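Local structure of acetyl xylan esterase (Geobacillus stearothermophilus, 5BN1) at residues 9-14 with 205-210; 36-41 with 56-61; 91-96 with 106-111; 137-142 with 174-179. The protein removes acetyl groups from the xylose units of xylan and xylo-oligosaccharides, acting as a serine esterase of the GDSL family in a doughnut-shaped homooctamer. The protein carries 1 engineered substitution. One frame throughout, in Å; residues are numbered along the deposited sequence. Where two conformers were deposited one is given.

Contact 1: residues 9-14 with 205-210; sequences LLFIGD and RAFLRE
The rings of Phe11 and Phe207 meet deep inside the subunit, reaching for each other from opposite directions across the gap between strand 8-13 and helix 197-211. Their backbones stay well apart, the CA atoms of Phe11 and Phe207 being 11.1 Å from each other, and the two rings bridge that distance. Phe11 CE1 sits over one face of the Phe207 ring, off toward its rim, and comes within 3.6 Å of Phe207 CE2. With centroids 5.1 Å apart and planes inclined at 47°, the pair is neither a parallel stack nor a T-shape. Phe207 can reach so far in because its CG stands anti to the backbone N (chi1 -179°), which sends the ring out from the helix toward the strand. Leu9 follows more loosely, its CD2 lying 4.2 Å from Phe207 CZ, while its other methyl, CD1, rests against a face of the Phe11 ring. Val38 and Val41 of helix 37-48 and Ser86 of strand 84-88 add to the packing around the two rings. The outer side of the helix is quite different: Arg209 is exposed and forms a salt bridge with Glu214, and Arg205 bonds to the backbone carbonyl of the engineered Ile215 and packs on Val48 of a neighbouring subunit. Strand 8-13, an inner strand of the parallel sheet, packed under the C-terminal helix 197-211, belongs to the three-layer alpha/beta/alpha core of the SGNH hydrolases.

Contact 2: residues 36-41 with 56-61; sequences GYVAYV and VVNKGI
Val38, on the first turn of helix 37-48, lies against two residues of strand 55-58, Val56 and Asn58. The three side chains are buried, and no hydrogen bond passes between the segments. From the CB of Val38 outward, each atom has a neighbour. CB itself is 4.0 Å from Asn58 ND2. CG2, anti to the carbonyl carbon, touches the same amide nitrogen and also lies over a face of the Tyr37 ring, near its rim. CG1 takes the opposite branch, anti to the backbone N (chi1 174°), and is thereby carried toward the strand, where it meets Val56 CG1 at 4.2 Å, the two valines lying alongside and pointing opposite ways. The same methyl also touches Asn58 ND2 and packs on Phe11 of strand 8-13. This is the edge of the parallel sheet of the SGNH fold, with strand 55-58 outermost within the chain and helix 37-48 laid over one side of it. The valine contacts ND2 through carbon alone; the polar needs of that nitrogen are met by the carbonyl oxygens of Thr17 and Leu33, with a weaker bond to that of Asp18. At the other end of the amide, Asn58 OD1 accepts from Gly60 N at 2.8 Å in a nearly straight bond (163°), the donor tilted only 17° from the carbonyl plane. The result is an Asx turn, which turns the chain at Asn58-Gly60 and, together with the bonds to ND2, fixes the rotation of the amide; the side chain of Asn58 lies about 10 Å from that of Ser15, the inferred nucleophile.

Contact 3: residues 91-96 with 106-111; sequences INDVWR and KHVYLD
Lys106 opens the contact by laying its chain across that of Arg96, CE against CD at 4.1 Å, while its carbonyl oxygen packs on Arg96 CB and CG. The ammonium and guanidinium ends stay apart, Lys106 NZ lying 6.3 Å from Arg96 NE. His107 comes next: its CD2 rests on Arg96 CB, and the ring stands obliquely to the last carbonyl of segment 91-96, with NE2 bonded to the carbonyl of Leu100. The opposite nitrogen, ND1, shares a short 2.6 Å hydrogen bond with Tyr109 OH, so the imidazole is held from two sides. Val108 then drops beside Asp93, the two side chains pointing the same way, and Val108 CG1 lies 3.6 Å from Asp93 OD2; OD2 itself accepts from the backbone N of Val66. Between their backbones runs a weak bond from Val108 N to Asp93 O (3.5 Å); that carbonyl also accepts from Gln97. Tyr109, the N-cap residue of helix 110-124, points its CB away from helix 91-99 but turns one ring face onto His107 CB. On the helix 91-99 side, Arg96 is bent at chi2 and chi3 (-66° and 85°), which folds NH2 back to Asn92 OD1, 2.9 Å away and above the carbonyl plane. Its NH1 forms a salt bridge with Asp99. Asn92, inferred to stabilise the transition state, is thus gripped through OD1 by Arg96 and through ND2 by the carbonyl of Asn64. The guanidinium would probably polarise this amide, and packing of Lys106 and His107 on the aliphatic part of Arg96 probably helps to place this side chain, whose charge is paired with Asp99.

Contact 4: residues 137-142 with 174-179; sequences FYIEGN and AAFNEV
Two side chains of one loop, Ile139 and Phe137, crowd the same side of the Phe176 ring, Ile139 squarely over the face and Phe137 obliquely. Ile139 CG1 stands almost on the normal of the Phe176 ring, 4.0 Å from its centroid and 9° off axis, a CH-pi contact. Its CD1 continues outward to 3.7 Å from Phe176 CE1. In the other pair Phe176 CE2 is set over the centre of the Phe137 ring, 3.5 Å from Phe137 CD1, with the planes at 39°. Phe137 holds its CG between the backbone N and the carbonyl carbon (chi1 60°), a crowded position that turns the ring face to helix 172-180. Segment 137-142 is the loop that follows strand 130-134 in the alpha/beta/alpha fold, and it has an inverse gamma turn centred on Ile139, whose side chain comes within about 7 Å of those of Asp191 and His194, the inferred charge-relay residues. Farther along, Glu140 OE2 accepts from Asn142 N at 2.9 Å through its anti lone pair, and Glu140 OE1 forms a salt bridge with Arg192. Tyr138 OH bonds to Tyr184 OH of a neighbouring subunit, and Ile202 of helix 197-211 packs against Phe176.

Contact 1 closes the longest chain span, and the other three fall within it in the order contact 2, contact 3, contact 4. Contacts 1 and 2 have centres about 8 Å apart and are joined through the neighbouring strands 8-13 and 55-58, with backbone bonds from Phe11 to Val57 and Lys59. Contacts 1 and 3 have centres about 21 Å apart, yet Asp14 packs on Asn92 beside the inferred catalytic centre. Contact 4, its centre about 19 Å from that of contact 3, touches it where Ile91 meets Phe137, and joins contact 1 through Ala175 and Ala206 of helices 172-180 and 197-211. Contacts 3 and 4 also reach the same neighbouring subunit, linking the active-site surroundings to the octamer.

Contact 1: residues 9-14 with 205-210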
loop_
_atom_site.group_PDB
_atom_site.type_symbol
_atom_site.label_atom_id
_atom_site.label_comp_id
_atom_site.label_asym_id
_atom_site.label_seq_id
_atom_site.Cartn_x
_atom_site.Cartn_y
_atom_site.Cartn_z
ATOM N N LEU A 9 5.652 30.674 -19.838
ATOM C CA LEU A 9 6.688 30.897 -18.845
ATOM C C LEU A 9 7.059 29.548 -18.317
ATOM O O LEU A 9 6.194 28.800 -17.821
ATOM C CB LEU A 9 6.173 31.785 -17.720
ATOM C CG LEU A 9 6.952 31.812 -16.385
ATOM C CD1 LEU A 9 8.402 32.262 -16.581
ATOM C CD2 LEU A 9 6.261 32.788 -15.485
ATOM N N LEU A 10 8.329 29.158 -18.440
ATOM C CA LEU A 10 8.814 27.874 -18.095
ATOM C C LEU A 10 9.800 28.068 -16.985
ATOM O O LEU A 10 10.756 28.829 -17.072
ATOM C CB LEU A 10 9.480 27.144 -19.262
ATOM C CG LEU A 10 10.039 25.774 -19.063
ATOM C CD1 LEU A 10 10.015 25.035 -20.398
ATOM C CD2 LEU A 10 11.485 25.790 -18.615
ATOM N N PHE A 11 9.635 27.315 -15.860
ATOM C CA PHE A 11 10.533 27.337 -14.704
ATOM C C PHE A 11 11.327 26.063 -14.725
ATOM O O PHE A 11 10.856 24.954 -14.963
ATOM C CB PHE A 11 9.726 27.382 -13.392
ATOM C CG PHE A 11 9.027 28.662 -13.121
ATOM C CD1 PHE A 11 9.603 29.578 -12.326
ATOM C CD2 PHE A 11 7.681 28.844 -13.557
ATOM C CE1 PHE A 11 8.985 30.775 -11.992
ATOM C CE2 PHE A 11 7.039 30.004 -13.197
ATOM C CZ PHE A 11 7.651 30.967 -12.450
ATOM N N ILE A 12 12.641 26.254 -14.451
ATOM C CA ILE A 12 13.543 25.138 -14.390
ATOM C C ILE A 12 14.515 25.331 -13.195
ATOM O O ILE A 12 14.815 26.444 -12.761
ATOM C CB ILE A 12 14.226 24.780 -15.717
ATOM C CG1 ILE A 12 14.823 23.371 -15.719
ATOM C CG2 ILE A 12 15.211 25.890 -16.083
ATOM C CD1 ILE A 12 15.247 22.810 -17.091
ATOM N N GLY A 13 14.900 24.196 -12.594
ATOM C CA GLY A 13 15.704 24.201 -11.450
ATOM C C GLY A 13 15.681 22.816 -10.802
ATOM O O GLY A 13 15.504 21.795 -11.433
ATOM N N ASP A 14 15.937 22.858 -9.469
ATOM C CA ASP A 14 16.063 21.655 -8.599
ATOM C C ASP A 14 14.782 21.402 -7.781
ATOM O O ASP A 14 13.744 21.809 -8.190
ATOM C CB ASP A 14 17.336 21.827 -7.795
ATOM C CG ASP A 14 17.345 23.043 -6.982
ATOM O OD1 ASP A 14 16.273 23.531 -6.556
ATOM O OD2 ASP A 14 18.413 23.647 -6.791
ATOM N N ARG A 205 7.296 35.993 -3.819
ATOM C CA ARG A 205 7.244 37.420 -3.708
ATOM C C ARG A 205 8.480 38.058 -4.416
ATOM O O ARG A 205 8.307 39.029 -5.154
ATOM C CB ARG A 205 7.258 37.791 -2.233
ATOM C CG ARG A 205 7.282 39.263 -2.012
ATOM C CD ARG A 205 7.344 39.629 -0.541
ATOM N NE ARG A 205 7.189 41.063 -0.328
ATOM C CZ ARG A 205 7.805 41.746 0.621
ATOM N NH1 ARG A 205 8.545 41.160 1.502
ATOM N NH2 ARG A 205 7.604 43.077 0.730
ATOM N N ALA A 206 9.625 37.420 -4.256
ATOM C CA ALA A 206 10.838 37.978 -4.973
ATOM C C ALA A 206 10.719 37.813 -6.430
ATOM O O ALA A 206 11.111 38.797 -7.203
ATOM C CB ALA A 206 12.067 37.316 -4.410
ATOM N N PHE A 207 10.243 36.715 -6.955
ATOM C CA PHE A 207 10.010 36.489 -8.376
ATOM C C PHE A 207 9.044 37.544 -8.903
ATOM O O PHE A 207 9.307 38.198 -9.954
ATOM C CB PHE A 207 9.603 35.104 -8.661
ATOM C CG PHE A 207 9.381 34.853 -10.101
ATOM C CD1 PHE A 207 8.159 35.105 -10.709
ATOM C CD2 PHE A 207 10.431 34.356 -10.883
ATOM C CE1 PHE A 207 7.981 34.892 -12.056
ATOM C CE2 PHE A 207 10.242 34.135 -12.229
ATOM C CZ PHE A 207 9.010 34.397 -12.807
ATOM N N LEU A 208 7.883 37.629 -8.239
ATOM C CA LEU A 208 6.866 38.534 -8.702
ATOM C C LEU A 208 7.333 39.973 -8.782
ATOM O O LEU A 208 6.997 40.696 -9.788
ATOM C CB LEU A 208 5.599 38.376 -7.818
ATOM C CG LEU A 208 4.813 37.085 -8.030
ATOM C CD1 LEU A 208 3.842 36.816 -6.917
ATOM C CD2 LEU A 208 4.080 37.021 -9.368
ATOM N N ARG A 209 8.093 40.406 -7.817
ATOM C CA ARG A 209 8.607 41.772 -7.764
ATOM C C ARG A 209 9.384 42.031 -9.056
ATOM O O ARG A 209 9.222 43.055 -9.760
ATOM C CB ARG A 209 9.402 41.971 -6.543
ATOM C CG ARG A 209 10.018 43.380 -6.483
ATOM C CD ARG A 209 11.063 43.423 -5.425
ATOM N NE ARG A 209 11.476 44.710 -4.943
ATOM C CZ ARG A 209 12.522 44.902 -4.123
ATOM N NH1 ARG A 209 13.271 43.858 -3.677
ATOM N NH2 ARG A 209 12.822 46.146 -3.715
ATOM N N GLU A 210 10.250 41.083 -9.436
ATOM C CA GLU A 210 11.126 41.298 -10.607
ATOM C C GLU A 210 10.361 41.298 -11.923
ATOM O O GLU A 210 10.803 42.012 -12.892
ATOM C CB GLU A 210 12.218 40.247 -10.631
ATOM C CG GLU A 210 13.210 40.392 -11.791
ATOM C CD GLU A 210 14.087 41.638 -11.724
ATOM O OE1 GLU A 210 14.036 42.466 -10.748
ATOM O OE2 GLU A 210 14.923 41.725 -12.740
#

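Contact 2: residues 36-41 with 56-61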
loop_
_atom_site.group_PDB
_atom_site.type_symbol
_atom_site.label_atom_id
_atom_site.label_comp_id
_atom_site.label_asym_id
_atom_site.label_seq_id
_atom_site.Cartn_x
_atom_site.Cartn_y
_atom_site.Cartn_z
ATOM N N GLY A 36 4.971 24.578 -4.346
ATOM C CA GLY A 36 5.885 25.580 -3.829
ATOM C C GLY A 36 5.739 26.842 -4.679
ATOM O O GLY A 36 4.689 27.281 -5.164
ATOM N N TYR A 37 6.897 27.508 -4.785
ATOM C CA TYR A 37 6.865 28.922 -5.230
ATOM C C TYR A 37 6.311 29.033 -6.675
ATOM O O TYR A 37 5.683 30.043 -6.931
ATOM C CB TYR A 37 8.223 29.668 -5.138
ATOM C CG TYR A 37 9.268 29.353 -6.187
ATOM C CD1 TYR A 37 10.114 28.245 -6.127
ATOM C CD2 TYR A 37 9.313 30.115 -7.365
ATOM C CE1 TYR A 37 11.023 27.913 -7.138
ATOM C CE2 TYR A 37 10.220 29.781 -8.353
ATOM C CZ TYR A 37 11.037 28.719 -8.264
ATOM O OH TYR A 37 11.936 28.342 -9.304
ATOM N N VAL A 38 6.559 28.068 -7.544
ATOM C CA VAL A 38 5.997 28.139 -8.894
ATOM C C VAL A 38 4.449 28.220 -8.847
ATOM O O VAL A 38 3.854 29.089 -9.390
ATOM C CB VAL A 38 6.490 27.012 -9.745
ATOM C CG1 VAL A 38 5.799 26.988 -11.127
ATOM C CG2 VAL A 38 8.018 27.103 -9.946
ATOM N N ALA A 39 3.889 27.315 -8.067
ATOM C CA ALA A 39 2.460 27.332 -7.961
ATOM C C ALA A 39 1.979 28.610 -7.348
ATOM O O ALA A 39 0.878 29.088 -7.720
ATOM C CB ALA A 39 1.980 26.131 -7.153
ATOM N N TYR A 40 2.653 29.109 -6.330
ATOM C CA TYR A 40 2.252 30.319 -5.669
ATOM C C TYR A 40 2.286 31.541 -6.594
ATOM O O TYR A 40 1.428 32.411 -6.576
ATOM C CB TYR A 40 3.017 30.596 -4.390
ATOM C CG TYR A 40 2.968 29.548 -3.315
ATOM C CD1 TYR A 40 2.019 28.587 -3.345
ATOM C CD2 TYR A 40 3.788 29.626 -2.282
ATOM C CE1 TYR A 40 2.005 27.575 -2.350
ATOM C CE2 TYR A 40 3.826 28.630 -1.281
ATOM C CZ TYR A 40 2.927 27.658 -1.329
ATOM O OH TYR A 40 2.869 26.667 -0.302
ATOM N N VAL A 41 3.356 31.596 -7.419
ATOM C CA VAL A 41 3.434 32.629 -8.419
ATOM C C VAL A 41 2.230 32.575 -9.357
ATOM O O VAL A 41 1.609 33.618 -9.614
ATOM C CB VAL A 41 4.805 32.498 -9.175
ATOM C CG1 VAL A 41 4.735 33.267 -10.498
ATOM C CG2 VAL A 41 6.015 32.905 -8.320
ATOM N N VAL A 56 2.031 28.372 -17.919
ATOM C CA VAL A 56 3.197 28.051 -17.065
ATOM C C VAL A 56 3.477 26.597 -17.041
ATOM O O VAL A 56 2.591 25.736 -16.942
ATOM C CB VAL A 56 3.024 28.652 -15.658
ATOM C CG1 VAL A 56 4.240 28.330 -14.764
ATOM C CG2 VAL A 56 2.781 30.115 -15.697
ATOM N N VAL A 57 4.787 26.235 -17.176
ATOM C CA VAL A 57 5.292 24.893 -17.180
ATOM C C VAL A 57 6.421 24.801 -16.083
ATOM O O VAL A 57 7.200 25.729 -15.958
ATOM C CB VAL A 57 5.929 24.525 -18.554
ATOM C CG1 VAL A 57 6.293 23.080 -18.587
ATOM C CG2 VAL A 57 4.980 24.859 -19.705
ATOM N N ASN A 58 6.394 23.715 -15.305
ATOM C CA ASN A 58 7.399 23.464 -14.302
ATOM C C ASN A 58 8.219 22.303 -14.657
ATOM O O ASN A 58 7.816 21.139 -14.734
ATOM C CB ASN A 58 6.705 23.229 -12.942
ATOM C CG ASN A 58 7.717 23.140 -11.801
ATOM O OD1 ASN A 58 8.913 22.941 -12.006
ATOM N ND2 ASN A 58 7.206 23.189 -10.557
ATOM N N LYS A 59 9.500 22.568 -14.976
ATOM C CA LYS A 59 10.492 21.580 -15.326
ATOM C C LYS A 59 11.560 21.326 -14.274
ATOM O O LYS A 59 12.642 20.781 -14.532
ATOM C CB LYS A 59 11.142 21.875 -16.735
ATOM C CG LYS A 59 10.104 21.713 -17.841
ATOM C CD LYS A 59 9.716 20.329 -18.103
ATOM C CE LYS A 59 8.940 20.171 -19.432
ATOM N NZ LYS A 59 8.645 18.750 -19.737
ATOM N N GLY A 60 11.245 21.696 -13.026
ATOM C CA GLY A 60 12.159 21.420 -11.920
ATOM C C GLY A 60 12.389 19.944 -11.721
ATOM O O GLY A 60 11.385 19.142 -11.916
ATOM N N ILE A 61 13.602 19.527 -11.345
ATOM C CA ILE A 61 13.847 18.178 -10.963
ATOM C C ILE A 61 14.706 18.130 -9.717
ATOM O O ILE A 61 15.828 18.631 -9.680
ATOM C CB ILE A 61 14.489 17.400 -12.109
ATOM C CG1 ILE A 61 13.537 17.361 -13.249
ATOM C CG2 ILE A 61 14.865 16.000 -11.708
ATOM C CD1 ILE A 61 13.949 16.509 -14.394
#

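Contact 3: residues 91-96 with 106-111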
loop_
_atom_site.group_PDB
_atom_site.type_symbol
_atom_site.label_atom_id
_atom_site.label_comp_id
_atom_site.label_asym_id
_atom_site.label_seq_id
_atom_site.Cartn_x
_atom_site.Cartn_y
_atom_site.Cartn_z
ATOM N N ILE A 91 22.022 25.470 -5.775
ATOM C CA ILE A 91 22.006 24.919 -4.445
ATOM C C ILE A 91 22.729 23.587 -4.341
ATOM O O ILE A 91 23.535 23.402 -3.437
ATOM C CB ILE A 91 20.576 24.807 -3.917
ATOM C CG1 ILE A 91 20.024 26.182 -3.586
ATOM C CG2 ILE A 91 20.536 23.940 -2.620
ATOM C CD1 ILE A 91 18.541 26.264 -3.267
ATOM N N ASN A 92 22.475 22.661 -5.261
ATOM C CA ASN A 92 23.049 21.339 -5.205
ATOM C C ASN A 92 24.531 21.370 -5.624
ATOM O O ASN A 92 25.366 20.678 -5.072
ATOM C CB ASN A 92 22.288 20.367 -5.985
ATOM C CG ASN A 92 20.932 20.115 -5.363
ATOM O OD1 ASN A 92 20.890 19.768 -4.156
ATOM N ND2 ASN A 92 19.914 20.158 -6.094
ATOM N N ASP A 93 24.827 22.238 -6.618
ATOM C CA ASP A 93 26.188 22.451 -7.090
ATOM C C ASP A 93 27.110 22.730 -5.937
ATOM O O ASP A 93 28.267 22.259 -5.900
ATOM C CB ASP A 93 26.174 23.579 -8.092
ATOM C CG ASP A 93 25.151 23.416 -9.176
ATOM O OD1 ASP A 93 23.888 23.343 -8.868
ATOM O OD2 ASP A 93 25.458 23.341 -10.402
ATOM N N VAL A 94 26.664 23.532 -4.979
ATOM C CA VAL A 94 27.291 23.909 -3.768
ATOM C C VAL A 94 27.151 22.798 -2.713
ATOM O O VAL A 94 28.109 22.425 -2.062
ATOM C CB VAL A 94 26.770 25.242 -3.261
ATOM C CG1 VAL A 94 27.328 25.572 -1.939
ATOM C CG2 VAL A 94 27.112 26.359 -4.291
ATOM N N TRP A 95 25.906 22.440 -2.431
ATOM C CA TRP A 95 25.629 21.572 -1.249
ATOM C C TRP A 95 26.455 20.318 -1.274
ATOM O O TRP A 95 26.948 19.914 -0.230
ATOM C CB TRP A 95 24.153 21.253 -1.207
ATOM C CG TRP A 95 23.594 20.881 0.147
ATOM C CD1 TRP A 95 24.194 20.959 1.357
ATOM C CD2 TRP A 95 22.193 20.649 0.395
ATOM N NE1 TRP A 95 23.285 20.642 2.370
ATOM C CE2 TRP A 95 22.051 20.460 1.796
ATOM C CE3 TRP A 95 21.117 20.481 -0.436
ATOM C CZ2 TRP A 95 20.767 20.240 2.358
ATOM C CZ3 TRP A 95 19.880 20.193 0.107
ATOM C CH2 TRP A 95 19.750 20.088 1.506
ATOM N N ARG A 96 26.564 19.673 -2.422
ATOM C CA ARG A 96 27.379 18.468 -2.515
ATOM C C ARG A 96 28.773 18.571 -2.002
ATOM O O ARG A 96 29.388 17.628 -1.477
ATOM C CB ARG A 96 27.300 17.830 -3.893
ATOM C CG ARG A 96 25.964 17.384 -4.378
ATOM C CD ARG A 96 25.332 16.226 -3.602
ATOM N NE ARG A 96 24.621 16.757 -2.437
ATOM C CZ ARG A 96 23.434 17.341 -2.470
ATOM N NH1 ARG A 96 22.894 17.795 -1.318
ATOM N NH2 ARG A 96 22.787 17.595 -3.606
ATOM N N LYS A 106 30.391 14.530 -7.829
ATOM C CA LYS A 106 29.101 15.102 -7.671
ATOM C C LYS A 106 29.076 16.648 -7.477
ATOM O O LYS A 106 27.957 17.251 -7.452
ATOM C CB LYS A 106 28.469 14.539 -6.389
ATOM C CG LYS A 106 28.245 13.012 -6.520
ATOM C CD LYS A 106 27.355 12.652 -5.331
ATOM C CE LYS A 106 25.840 12.761 -5.670
ATOM N NZ LYS A 106 25.257 11.392 -5.717
ATOM N N HIS A 107 30.284 17.183 -7.303
ATOM C CA HIS A 107 30.491 18.640 -7.053
ATOM C C HIS A 107 30.442 19.319 -8.416
ATOM O O HIS A 107 30.951 18.809 -9.344
ATOM C CB HIS A 107 31.802 18.931 -6.423
ATOM C CG HIS A 107 32.038 18.240 -5.097
ATOM N ND1 HIS A 107 33.199 18.337 -4.407
ATOM C CD2 HIS A 107 31.205 17.434 -4.352
ATOM C CE1 HIS A 107 33.131 17.605 -3.301
ATOM N NE2 HIS A 107 31.937 17.085 -3.251
ATOM N N VAL A 108 29.846 20.477 -8.461
ATOM C CA VAL A 108 29.970 21.352 -9.657
ATOM C C VAL A 108 30.620 22.605 -9.144
ATOM O O VAL A 108 30.008 23.464 -8.515
ATOM C CB VAL A 108 28.613 21.624 -10.305
ATOM C CG1 VAL A 108 28.773 22.598 -11.450
ATOM C CG2 VAL A 108 27.951 20.391 -10.783
ATOM N N TYR A 109 31.934 22.770 -9.380
ATOM C CA TYR A 109 32.796 23.832 -8.913
ATOM C C TYR A 109 32.523 25.087 -9.773
ATOM O O TYR A 109 31.850 24.956 -10.803
ATOM C CB TYR A 109 34.252 23.394 -8.984
ATOM C CG TYR A 109 34.559 22.256 -8.029
ATOM C CD1 TYR A 109 34.355 22.385 -6.675
ATOM C CD2 TYR A 109 35.170 21.074 -8.516
ATOM C CE1 TYR A 109 34.616 21.324 -5.832
ATOM C CE2 TYR A 109 35.336 19.979 -7.655
ATOM C CZ TYR A 109 35.143 20.161 -6.350
ATOM O OH TYR A 109 35.439 19.127 -5.450
ATOM N N LEU A 110 33.029 26.187 -9.261
ATOM C CA LEU A 110 32.613 27.487 -9.822
ATOM C C LEU A 110 32.906 27.587 -11.279
ATOM O O LEU A 110 32.165 28.204 -12.006
ATOM C CB LEU A 110 33.248 28.579 -8.997
ATOM C CG LEU A 110 32.705 30.019 -9.248
ATOM C CD1 LEU A 110 31.296 30.078 -8.635
ATOM C CD2 LEU A 110 33.573 31.051 -8.645
ATOM N N ASP A 111 34.086 27.062 -11.715
ATOM C CA ASP A 111 34.353 27.104 -13.141
ATOM C C ASP A 111 33.386 26.391 -14.029
ATOM O O ASP A 111 32.945 26.923 -15.040
ATOM C CB ASP A 111 35.799 26.607 -13.452
ATOM C CG ASP A 111 36.075 25.188 -13.068
ATOM O OD1 ASP A 111 35.530 24.656 -12.067
ATOM O OD2 ASP A 111 36.821 24.500 -13.787
#

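Contact 4: residues 137-142 with 174-179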
loop_
_atom_site.group_PDB
_atom_site.type_symbol
_atom_site.label_atom_id
_atom_site.label_comp_id
_atom_site.label_asym_id
_atom_site.label_seq_id
_atom_site.Cartn_x
_atom_site.Cartn_y
_atom_site.Cartn_z
ATOM N N PHE A 137 20.283 30.010 -3.071
ATOM C CA PHE A 137 20.247 30.600 -1.778
ATOM C C PHE A 137 20.588 29.517 -0.720
ATOM O O PHE A 137 20.540 28.326 -1.029
ATOM C CB PHE A 137 18.806 31.173 -1.443
ATOM C CG PHE A 137 17.697 30.165 -1.442
ATOM C CD1 PHE A 137 17.515 29.423 -0.293
ATOM C CD2 PHE A 137 16.925 29.920 -2.550
ATOM C CE1 PHE A 137 16.536 28.409 -0.304
ATOM C CE2 PHE A 137 15.983 28.946 -2.579
ATOM C CZ PHE A 137 15.810 28.163 -1.470
ATOM N N TYR A 138 20.859 30.031 0.462
ATOM C CA TYR A 138 21.097 29.159 1.637
ATOM C C TYR A 138 20.513 29.880 2.786
ATOM O O TYR A 138 20.828 31.062 3.024
ATOM C CB TYR A 138 22.546 28.815 1.807
ATOM C CG TYR A 138 22.862 27.739 2.822
ATOM C CD1 TYR A 138 22.264 26.504 2.725
ATOM C CD2 TYR A 138 23.829 27.926 3.783
ATOM C CE1 TYR A 138 22.576 25.484 3.579
ATOM C CE2 TYR A 138 24.134 26.886 4.666
ATOM C CZ TYR A 138 23.531 25.681 4.529
ATOM O OH TYR A 138 23.926 24.666 5.407
ATOM N N ILE A 139 19.597 29.194 3.522
ATOM C CA ILE A 139 18.873 29.916 4.541
ATOM C C ILE A 139 19.680 29.905 5.823
ATOM O O ILE A 139 19.589 29.051 6.717
ATOM C CB ILE A 139 17.448 29.289 4.719
ATOM C CG1 ILE A 139 16.725 29.272 3.416
ATOM C CG2 ILE A 139 16.679 30.057 5.839
ATOM C CD1 ILE A 139 15.380 28.532 3.411
ATOM N N GLU A 140 20.607 30.883 5.924
ATOM C CA GLU A 140 21.638 30.935 6.948
ATOM C C GLU A 140 22.090 32.395 6.995
ATOM O O GLU A 140 22.486 32.905 5.924
ATOM C CB GLU A 140 22.866 30.012 6.542
ATOM C CG GLU A 140 24.051 30.223 7.421
ATOM C CD GLU A 140 23.753 30.097 8.878
ATOM O OE1 GLU A 140 23.259 28.997 9.328
ATOM O OE2 GLU A 140 23.943 31.100 9.660
ATOM N N GLY A 141 21.915 33.104 8.095
ATOM C CA GLY A 141 22.233 34.528 8.160
ATOM C C GLY A 141 23.679 34.837 8.418
ATOM O O GLY A 141 24.088 36.004 8.200
ATOM N N ASN A 142 24.459 33.863 8.810
ATOM C CA ASN A 142 25.928 34.099 9.035
ATOM C C ASN A 142 26.674 34.006 7.736
ATOM O O ASN A 142 26.877 32.925 7.188
ATOM C CB ASN A 142 26.507 33.183 10.081
ATOM C CG ASN A 142 28.005 33.385 10.306
ATOM O OD1 ASN A 142 28.547 34.391 9.850
ATOM N ND2 ASN A 142 28.656 32.424 10.901
ATOM N N ALA A 174 19.035 37.695 -0.900
ATOM C CA ALA A 174 18.685 38.924 -0.240
ATOM C C ALA A 174 17.246 38.854 0.300
ATOM O O ALA A 174 17.058 39.398 1.395
ATOM C CB ALA A 174 18.723 40.054 -1.252
ATOM N N ALA A 175 16.393 38.130 -0.394
ATOM C CA ALA A 175 14.962 37.995 0.055
ATOM C C ALA A 175 14.953 37.231 1.392
ATOM O O ALA A 175 14.307 37.638 2.376
ATOM C CB ALA A 175 14.159 37.346 -0.988
ATOM N N PHE A 176 15.738 36.148 1.468
ATOM C CA PHE A 176 15.813 35.424 2.763
ATOM C C PHE A 176 16.530 36.209 3.844
ATOM O O PHE A 176 16.223 36.169 4.993
ATOM C CB PHE A 176 16.433 34.069 2.596
ATOM C CG PHE A 176 15.493 33.030 2.027
ATOM C CD1 PHE A 176 14.455 32.534 2.864
ATOM C CD2 PHE A 176 15.625 32.540 0.779
ATOM C CE1 PHE A 176 13.610 31.623 2.349
ATOM C CE2 PHE A 176 14.784 31.607 0.267
ATOM C CZ PHE A 176 13.684 31.198 1.071
ATOM N N ASN A 177 17.615 36.917 3.460
ATOM C CA ASN A 177 18.372 37.619 4.433
ATOM C C ASN A 177 17.502 38.618 5.226
ATOM O O ASN A 177 17.757 38.766 6.438
ATOM C CB ASN A 177 19.489 38.408 3.744
ATOM C CG ASN A 177 20.611 37.526 3.208
ATOM O OD1 ASN A 177 20.684 36.365 3.539
ATOM N ND2 ASN A 177 21.452 38.105 2.337
ATOM N N GLU A 178 16.562 39.242 4.532
ATOM C CA GLU A 178 15.665 40.223 5.267
ATOM C C GLU A 178 14.866 39.511 6.361
ATOM O O GLU A 178 14.826 39.950 7.507
ATOM C CB GLU A 178 14.805 40.855 4.272
ATOM C CG GLU A 178 13.770 41.809 4.934
ATOM C CD GLU A 178 14.370 43.060 5.615
ATOM O OE1 GLU A 178 15.565 43.521 5.345
ATOM O OE2 GLU A 178 13.552 43.564 6.476
ATOM N N VAL A 179 14.373 38.332 6.038
ATOM C CA VAL A 179 13.583 37.600 7.065
ATOM C C VAL A 179 14.461 37.060 8.207
ATOM O O VAL A 179 14.044 36.886 9.340
ATOM C CB VAL A 179 12.742 36.516 6.372
ATOM C CG1 VAL A 179 11.972 35.684 7.377
ATOM C CG2 VAL A 179 11.768 37.166 5.379
#